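PDB 2WB0: E2A dna-binding protein from Human adenovirus 5, which binds single-stranded DNA and unwinds the template without ATP during the elongation phase of adenoviral strand-displacement replication, and also enhances initiation. Local coordinates for residues A[18-22]-A[313-318]; A[160-164]-A[187-191]. All coordinates share one frame; numbering follows the deposited sequence.

Contact 1 of 2, residues A[18-22]-A[313-318]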
ATOM      1  N   LEU A  18      18.919  19.498  -0.161  1.00 24.15           N
ATOM      2  CA  LEU A  18      18.880  18.076  -0.470  1.00 24.37           C
ATOM      3  C   LEU A  18      19.230  17.744  -1.881  1.00 23.77           C
ATOM      4  O   LEU A  18      20.054  16.875  -2.145  1.00 25.26           O
ATOM      5  CB  LEU A  18      17.481  17.526  -0.055  1.00 22.37           C
ATOM      6  CG  LEU A  18      17.180  16.822   1.247  1.00 25.71           C
ATOM      7  CD1 LEU A  18      18.219  16.675   2.404  1.00 19.19           C
ATOM      8  CD2 LEU A  18      15.757  17.127   1.791  1.00 24.48           C
ATOM      9  N   MET A  19      18.645  18.442  -2.846  1.00 24.68           N
ATOM     10  CA  MET A  19      18.839  18.099  -4.236  1.00 23.09           C
ATOM     11  C   MET A  19      20.259  18.457  -4.654  1.00 25.35           C
ATOM     12  O   MET A  19      20.833  17.817  -5.562  1.00 25.08           O
ATOM     13  CB  MET A  19      17.850  18.885  -5.130  1.00 24.21           C
ATOM     14  CG  MET A  19      16.356  18.519  -4.901  1.00 22.84           C
ATOM     15  SD  MET A  19      15.238  19.200  -6.139  1.00 25.97           S
ATOM     16  CE  MET A  19      15.116  20.920  -5.658  1.00 27.61           C
ATOM     17  N   ASP A  20      20.816  19.504  -4.027  1.00 25.47           N
ATOM     18  CA  ASP A  20      22.202  19.874  -4.375  1.00 27.65           C
ATOM     19  C   ASP A  20      23.129  18.763  -3.825  1.00 27.65           C
ATOM     20  O   ASP A  20      23.893  18.179  -4.575  1.00 29.45           O
ATOM     21  CB  ASP A  20      22.556  21.224  -3.741  1.00 28.04           C
ATOM     22  CG  ASP A  20      21.905  22.410  -4.462  1.00 30.89           C
ATOM     23  OD1 ASP A  20      21.615  22.312  -5.693  1.00 27.55           O
ATOM     24  OD2 ASP A  20      21.701  23.425  -3.764  1.00 35.74           O
ATOM     25  N   LYS A  21      23.005  18.470  -2.528  1.00 28.69           N
ATOM     26  CA  LYS A  21      23.855  17.494  -1.829  1.00 28.57           C
ATOM     27  C   LYS A  21      23.834  16.127  -2.511  1.00 29.45           C
ATOM     28  O   LYS A  21      24.863  15.445  -2.625  1.00 30.20           O
ATOM     29  CB  LYS A  21      23.418  17.375  -0.378  1.00 28.31           C
ATOM     30  CG  LYS A  21      24.160  16.264   0.418  1.00 28.14           C
ATOM     31  CD  LYS A  21      23.844  16.377   1.893  1.00 25.15           C
ATOM     32  CE  LYS A  21      24.525  15.266   2.720  1.00 26.28           C
ATOM     33  NZ  LYS A  21      23.948  15.388   4.041  1.00 27.64           N
ATOM     34  N   TYR A  22      22.667  15.722  -2.999  1.00 28.72           N
ATOM     35  CA  TYR A  22      22.535  14.424  -3.653  1.00 28.97           C
ATOM     36  C   TYR A  22      22.612  14.449  -5.174  1.00 29.91           C
ATOM     37  O   TYR A  22      22.279  13.458  -5.839  1.00 29.47           O
ATOM     38  CB  TYR A  22      21.346  13.645  -3.082  1.00 27.92           C
ATOM     39  CG  TYR A  22      21.542  13.382  -1.596  1.00 26.14           C
ATOM     40  CD1 TYR A  22      22.336  12.300  -1.149  1.00 26.85           C
ATOM     41  CD2 TYR A  22      20.965  14.212  -0.651  1.00 26.68           C
ATOM     42  CE1 TYR A  22      22.524  12.084   0.215  1.00 23.02           C
ATOM     43  CE2 TYR A  22      21.124  14.013   0.682  1.00 25.02           C
ATOM     44  CZ  TYR A  22      21.906  12.952   1.119  1.00 24.94           C
ATOM     45  OH  TYR A  22      22.012  12.797   2.468  1.00 24.65           O
ATOM     46  N   LEU A 313      17.387   9.146   6.352  1.00 23.14           N
ATOM     47  CA  LEU A 313      17.892  10.135   5.391  1.00 23.27           C
ATOM     48  C   LEU A 313      17.686  11.524   5.924  1.00 24.26           C
ATOM     49  O   LEU A 313      18.608  12.386   5.800  1.00 24.83           O
ATOM     50  CB  LEU A 313      17.161   9.985   4.026  1.00 23.13           C
ATOM     51  CG  LEU A 313      17.267  11.008   2.887  1.00 26.48           C
ATOM     52  CD1 LEU A 313      18.679  11.532   2.662  1.00 30.86           C
ATOM     53  CD2 LEU A 313      16.719  10.311   1.527  1.00 24.80           C
ATOM     54  N   TRP A 314      16.486  11.759   6.482  1.00 23.25           N
ATOM     55  CA  TRP A 314      16.120  13.046   7.029  1.00 24.22           C
ATOM     56  C   TRP A 314      17.128  13.414   8.177  1.00 25.75           C
ATOM     57  O   TRP A 314      17.678  14.535   8.216  1.00 25.37           O
ATOM     58  CB  TRP A 314      14.688  13.032   7.568  1.00 23.88           C
ATOM     59  CG  TRP A 314      14.289  14.396   8.023  1.00 24.36           C
ATOM     60  CD1 TRP A 314      14.371  14.917   9.308  1.00 28.53           C
ATOM     61  CD2 TRP A 314      13.790  15.439   7.196  1.00 23.60           C
ATOM     62  NE1 TRP A 314      13.965  16.256   9.306  1.00 28.29           N
ATOM     63  CE2 TRP A 314      13.604  16.595   8.023  1.00 25.66           C
ATOM     64  CE3 TRP A 314      13.489  15.523   5.828  1.00 22.21           C
ATOM     65  CZ2 TRP A 314      13.088  17.794   7.524  1.00 25.15           C
ATOM     66  CZ3 TRP A 314      12.994  16.733   5.330  1.00 25.04           C
ATOM     67  CH2 TRP A 314      12.788  17.844   6.179  1.00 25.54           C
ATOM     68  N   SER A 315      17.400  12.431   9.049  1.00 27.15           N
ATOM     69  CA  SER A 315      18.262  12.603  10.239  1.00 28.07           C
ATOM     70  C   SER A 315      19.695  12.921   9.845  1.00 29.00           C
ATOM     71  O   SER A 315      20.439  13.524  10.639  1.00 29.44           O
ATOM     72  CB  SER A 315      18.261  11.341  11.129  1.00 28.45           C
ATOM     73  OG  SER A 315      19.112  10.322  10.562  1.00 29.19           O
ATOM     74  N   GLU A 316      20.106  12.510   8.643  1.00 28.48           N
ATOM     75  CA  GLU A 316      21.425  12.825   8.158  1.00 29.13           C
ATOM     76  C   GLU A 316      21.457  14.237   7.574  1.00 29.75           C
ATOM     77  O   GLU A 316      22.519  14.710   7.190  1.00 27.32           O
ATOM     78  CB  GLU A 316      21.930  11.812   7.111  1.00 29.83           C
ATOM     79  CG  GLU A 316      22.062  10.375   7.679  1.00 30.32           C
ATOM     80  CD  GLU A 316      22.386   9.312   6.651  1.00 31.83           C
ATOM     81  OE1 GLU A 316      22.662   9.619   5.472  1.00 34.54           O
ATOM     82  OE2 GLU A 316      22.383   8.126   7.054  1.00 34.28           O
ATOM     83  N   ASN A 317      20.313  14.916   7.548  1.00 28.95           N
ATOM     84  CA  ASN A 317      20.275  16.254   6.918  1.00 30.19           C
ATOM     85  C   ASN A 317      19.697  17.358   7.746  1.00 30.48           C
ATOM     86  O   ASN A 317      19.953  18.524   7.460  1.00 31.40           O
ATOM     87  CB  ASN A 317      19.554  16.176   5.589  1.00 29.84           C
ATOM     88  CG  ASN A 317      20.315  15.403   4.598  1.00 27.36           C
ATOM     89  OD1 ASN A 317      20.116  14.200   4.416  1.00 34.03           O
ATOM     90  ND2 ASN A 317      21.205  16.055   3.947  1.00 24.46           N
ATOM     91  N   PHE A 318      18.921  16.985   8.755  1.00 31.43           N
ATOM     92  CA  PHE A 318      18.221  17.895   9.630  1.00 32.63           C
ATOM     93  C   PHE A 318      18.412  17.378  11.009  1.00 34.50           C
ATOM     94  O   PHE A 318      18.651  16.175  11.198  1.00 35.08           O
ATOM     95  CB  PHE A 318      16.720  18.014   9.271  1.00 32.11           C
ATOM     96  CG  PHE A 318      16.500  18.516   7.888  1.00 31.30           C
ATOM     97  CD1 PHE A 318      16.480  17.627   6.804  1.00 30.08           C
ATOM     98  CD2 PHE A 318      16.399  19.887   7.630  1.00 31.10           C
ATOM     99  CE1 PHE A 318      16.354  18.073   5.471  1.00 28.89           C
ATOM    100  CE2 PHE A 318      16.270  20.335   6.311  1.00 26.17           C
ATOM    101  CZ  PHE A 318      16.224  19.419   5.225  1.00 28.37           C
TER
HETATM  102  O   HOH W   1      23.677  11.123   3.483  1.00 40.52           O

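Contact 2 of 2, residues A[160-164]-A[187-191]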
ATOM      1  N   ASN A 160     -11.026 -23.542  -3.573  1.00 45.84           N
ATOM      2  CA  ASN A 160     -10.605 -22.827  -2.377  1.00 43.30           C
ATOM      3  C   ASN A 160     -11.815 -22.741  -1.462  1.00 41.55           C
ATOM      4  O   ASN A 160     -12.664 -21.849  -1.663  1.00 42.00           O
ATOM      5  CB  ASN A 160     -10.109 -21.401  -2.711  1.00 44.11           C
ATOM      6  CG  ASN A 160      -8.745 -21.373  -3.377  1.00 44.97           C
ATOM      7  OD1 ASN A 160      -7.894 -22.208  -3.130  1.00 45.85           O
ATOM      8  ND2 ASN A 160      -8.527 -20.366  -4.203  1.00 50.89           N
ATOM      9  N   THR A 161     -11.898 -23.602  -0.448  1.00 37.36           N
ATOM     10  CA  THR A 161     -13.065 -23.605   0.453  1.00 35.06           C
ATOM     11  C   THR A 161     -12.911 -22.659   1.653  1.00 33.12           C
ATOM     12  O   THR A 161     -13.753 -22.596   2.552  1.00 31.81           O
ATOM     13  CB  THR A 161     -13.363 -25.031   1.004  1.00 36.28           C
ATOM     14  OG1 THR A 161     -12.240 -25.465   1.778  1.00 35.29           O
ATOM     15  CG2 THR A 161     -13.627 -25.986  -0.145  1.00 33.78           C
ATOM     16  N   ASP A 162     -11.817 -21.919   1.656  1.00 29.61           N
ATOM     17  CA  ASP A 162     -11.531 -21.019   2.753  1.00 27.12           C
ATOM     18  C   ASP A 162     -11.409 -19.552   2.273  1.00 24.56           C
ATOM     19  O   ASP A 162     -10.661 -18.770   2.879  1.00 23.89           O
ATOM     20  CB  ASP A 162     -10.236 -21.490   3.426  1.00 28.14           C
ATOM     21  CG  ASP A 162      -9.923 -20.726   4.684  1.00 32.36           C
ATOM     22  OD1 ASP A 162     -10.885 -20.378   5.448  1.00 32.24           O
ATOM     23  OD2 ASP A 162      -8.711 -20.464   4.894  1.00 34.28           O
ATOM     24  N   ALA A 163     -12.133 -19.180   1.206  1.00 20.41           N
ATOM     25  CA  ALA A 163     -12.144 -17.778   0.745  1.00 18.59           C
ATOM     26  C   ALA A 163     -12.979 -16.872   1.658  1.00 18.08           C
ATOM     27  O   ALA A 163     -13.762 -17.356   2.493  1.00 17.67           O
ATOM     28  CB  ALA A 163     -12.649 -17.695  -0.708  1.00 18.26           C
ATOM     29  N   ARG A 164     -12.732 -15.554   1.574  1.00 17.59           N
ATOM     30  CA  ARG A 164     -13.362 -14.581   2.473  1.00 17.12           C
ATOM     31  C   ARG A 164     -13.718 -13.431   1.590  1.00 16.83           C
ATOM     32  O   ARG A 164     -12.874 -12.972   0.802  1.00 16.18           O
ATOM     33  CB  ARG A 164     -12.334 -14.045   3.513  1.00 17.80           C
ATOM     34  CG  ARG A 164     -11.712 -15.193   4.280  1.00 20.95           C
ATOM     35  CD  ARG A 164     -12.724 -15.621   5.401  1.00 26.74           C
ATOM     36  NE  ARG A 164     -11.952 -16.233   6.494  1.00 33.84           N
ATOM     37  CZ  ARG A 164     -11.500 -17.458   6.390  1.00 32.38           C
ATOM     38  NH1 ARG A 164     -11.793 -18.082   5.279  1.00 33.46           N
ATOM     39  NH2 ARG A 164     -10.788 -18.064   7.349  1.00 33.83           N
ATOM     40  N   SER A 187      -8.782 -15.235  -1.668  1.00 18.99           N
ATOM     41  CA  SER A 187      -9.022 -16.608  -2.165  1.00 20.50           C
ATOM     42  C   SER A 187      -8.634 -17.552  -1.063  1.00 20.76           C
ATOM     43  O   SER A 187      -9.230 -18.626  -0.879  1.00 17.70           O
ATOM     44  CB  SER A 187      -8.108 -16.915  -3.338  1.00 21.98           C
ATOM     45  OG  SER A 187      -8.861 -16.728  -4.493  1.00 28.17           O
ATOM     46  N   GLU A 188      -7.650 -17.129  -0.278  1.00 21.12           N
ATOM     47  CA  GLU A 188      -7.242 -18.001   0.814  1.00 24.20           C
ATOM     48  C   GLU A 188      -7.086 -17.300   2.165  1.00 23.29           C
ATOM     49  O   GLU A 188      -6.086 -16.641   2.435  1.00 24.09           O
ATOM     50  CB  GLU A 188      -6.020 -18.895   0.408  1.00 25.83           C
ATOM     51  CG  GLU A 188      -4.924 -18.175  -0.329  1.00 33.43           C
ATOM     52  CD  GLU A 188      -4.283 -18.962  -1.521  1.00 41.44           C
ATOM     53  OE1 GLU A 188      -4.012 -18.250  -2.530  1.00 44.12           O
ATOM     54  OE2 GLU A 188      -4.033 -20.225  -1.450  1.00 38.96           O
ATOM     55  N   GLY A 189      -8.085 -17.485   3.014  1.00 22.88           N
ATOM     56  CA  GLY A 189      -8.228 -16.709   4.242  1.00 21.35           C
ATOM     57  C   GLY A 189      -7.124 -17.051   5.218  1.00 21.96           C
ATOM     58  O   GLY A 189      -6.604 -16.184   5.912  1.00 20.47           O
ATOM     59  N   ALA A 190      -6.774 -18.339   5.296  1.00 19.90           N
ATOM     60  CA  ALA A 190      -5.683 -18.712   6.179  1.00 20.28           C
ATOM     61  C   ALA A 190      -4.361 -18.034   5.789  1.00 19.23           C
ATOM     62  O   ALA A 190      -3.616 -17.554   6.642  1.00 19.11           O
ATOM     63  CB  ALA A 190      -5.538 -20.281   6.239  1.00 21.00           C
ATOM     64  N   LYS A 191      -4.046 -18.046   4.498  1.00 19.52           N
ATOM     65  CA  LYS A 191      -2.857 -17.371   4.014  1.00 19.50           C
ATOM     66  C   LYS A 191      -2.926 -15.825   4.289  1.00 17.24           C
ATOM     67  O   LYS A 191      -1.902 -15.208   4.591  1.00 17.32           O
ATOM     68  CB  LYS A 191      -2.709 -17.576   2.488  1.00 19.37           C
ATOM     69  CG  LYS A 191      -1.394 -17.003   2.003  1.00 22.70           C
ATOM     70  CD  LYS A 191      -0.865 -17.791   0.840  1.00 32.05           C
ATOM     71  CE  LYS A 191      -1.228 -17.278  -0.472  1.00 35.71           C
ATOM     72  NZ  LYS A 191      -1.008 -18.516  -1.334  1.00 39.56           N
TER
HETATM   73  O   HOH W   2      -9.429 -21.159   0.336  1.00 31.34           O

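Contact 1 of 2, residues A[18-22]-A[313-318]
Glu316 OE1 and Tyr22 OH are joined by a water that donates to the glutamate oxygen; Trp49 NE1 is a second donor to OE1. The water lies 2.7 Å from Glu316 OE1 and 2.6 Å from Tyr22 OH, in the plane of the tyrosine ring, so it bridges two groups that do not bond directly. Beside this bridge Tyr22 OH passes Leu313 CD1 at 3.6 Å, the tyrosine and leucine running antiparallel alongside one another. The Asn317 amide approaches the edge of the tyrosine ring, with the two planes 66° apart. Lys21 CG sits 3.8 Å above one face of that ring, toward its rim. From there the lysine runs fully extended; with CG opposite the backbone N (chi1 174°), it carries NZ to 3.5 Å from the carbonyl O of Glu316. Leu18 makes apolar contacts through both branches: CD1 lies 3.5 Å from Asn317 CB, while CD2 meets the edge of the Phe318 ring at CE1, 3.8 Å away. Its nearly eclipsed chi2 of 6° suggests a strained or imperfectly modelled leucine. Phe318 in turn sets CD1 3.2 Å above the centre of the Trp314 indole. Trp314 O accepts from the amides of both Asn317 and Phe318, so two successive amides turn back on one carbonyl as the chain leaves the helix. Thus the C-terminal ends of helices 7-21 and 300-315 meet, with helix 40-53 covering Tyr22 and Leu313, and helix 64-83 packing against Leu18 and Trp314.

Contact 2 of 2, residues A[160-164]-A[187-191]
Asp162 meets the start of helix 189-206 with two acceptors. Its carbonyl O takes the amide of Gly189 (N to O 2.9 Å), the donor tilted 32° from the carbonyl plane. The carboxylate takes the next amide, Ala190 N to Asp162 OD2 at 2.9 Å, on the syn side and 29° out of its plane. A chi1 of -173° swings the carboxylate to the carbonyl side of Asp162, where both acceptors face the helix. The other oxygen, OD1, forms a salt bridge with Arg164 NH1, modelled unusually short, and a weak bond to Asn119. Arg164 NH2 is satisfied by Gly107 O, and one face of the guanidinium lies over Gly189 CA, 3.9 Å from its plane, an approach open to a residue lacking a side chain. A water links two further backbone groups, accepting from Asp162 N and donating to Ser187 O, each at 2.8 Å. Ser187 OG bonds His122, while Ser187 CB touches Asn160 ND2 at 3.6 Å. Glu188 holds the N-cap position, while Asp162, at a strand corner, accepts the first two helix amides, tying helix 189-206 to the antiparallel sheet of the first zinc-binding region.

The two contacts hold different elements and lie on opposite sides of the chain's centre, their own centres 45 Å apart. Contact 1 joins residues 291 positions apart, bringing the N-terminal all-alpha region against the last helix of the second zinc-binding region, away from the metal sites. Contact 2 is local, spanning a short excursion within the first zinc-binding region, with the Arg164 side chain about 10 Å from a zinc ion. Both are partly buried and of similar size, 280 and 307 Å². Contact 1 is carried by side chains at two helix C-terminal ends; contact 2 relies on backbone amides at a helix N-terminus. A water bridges each pair.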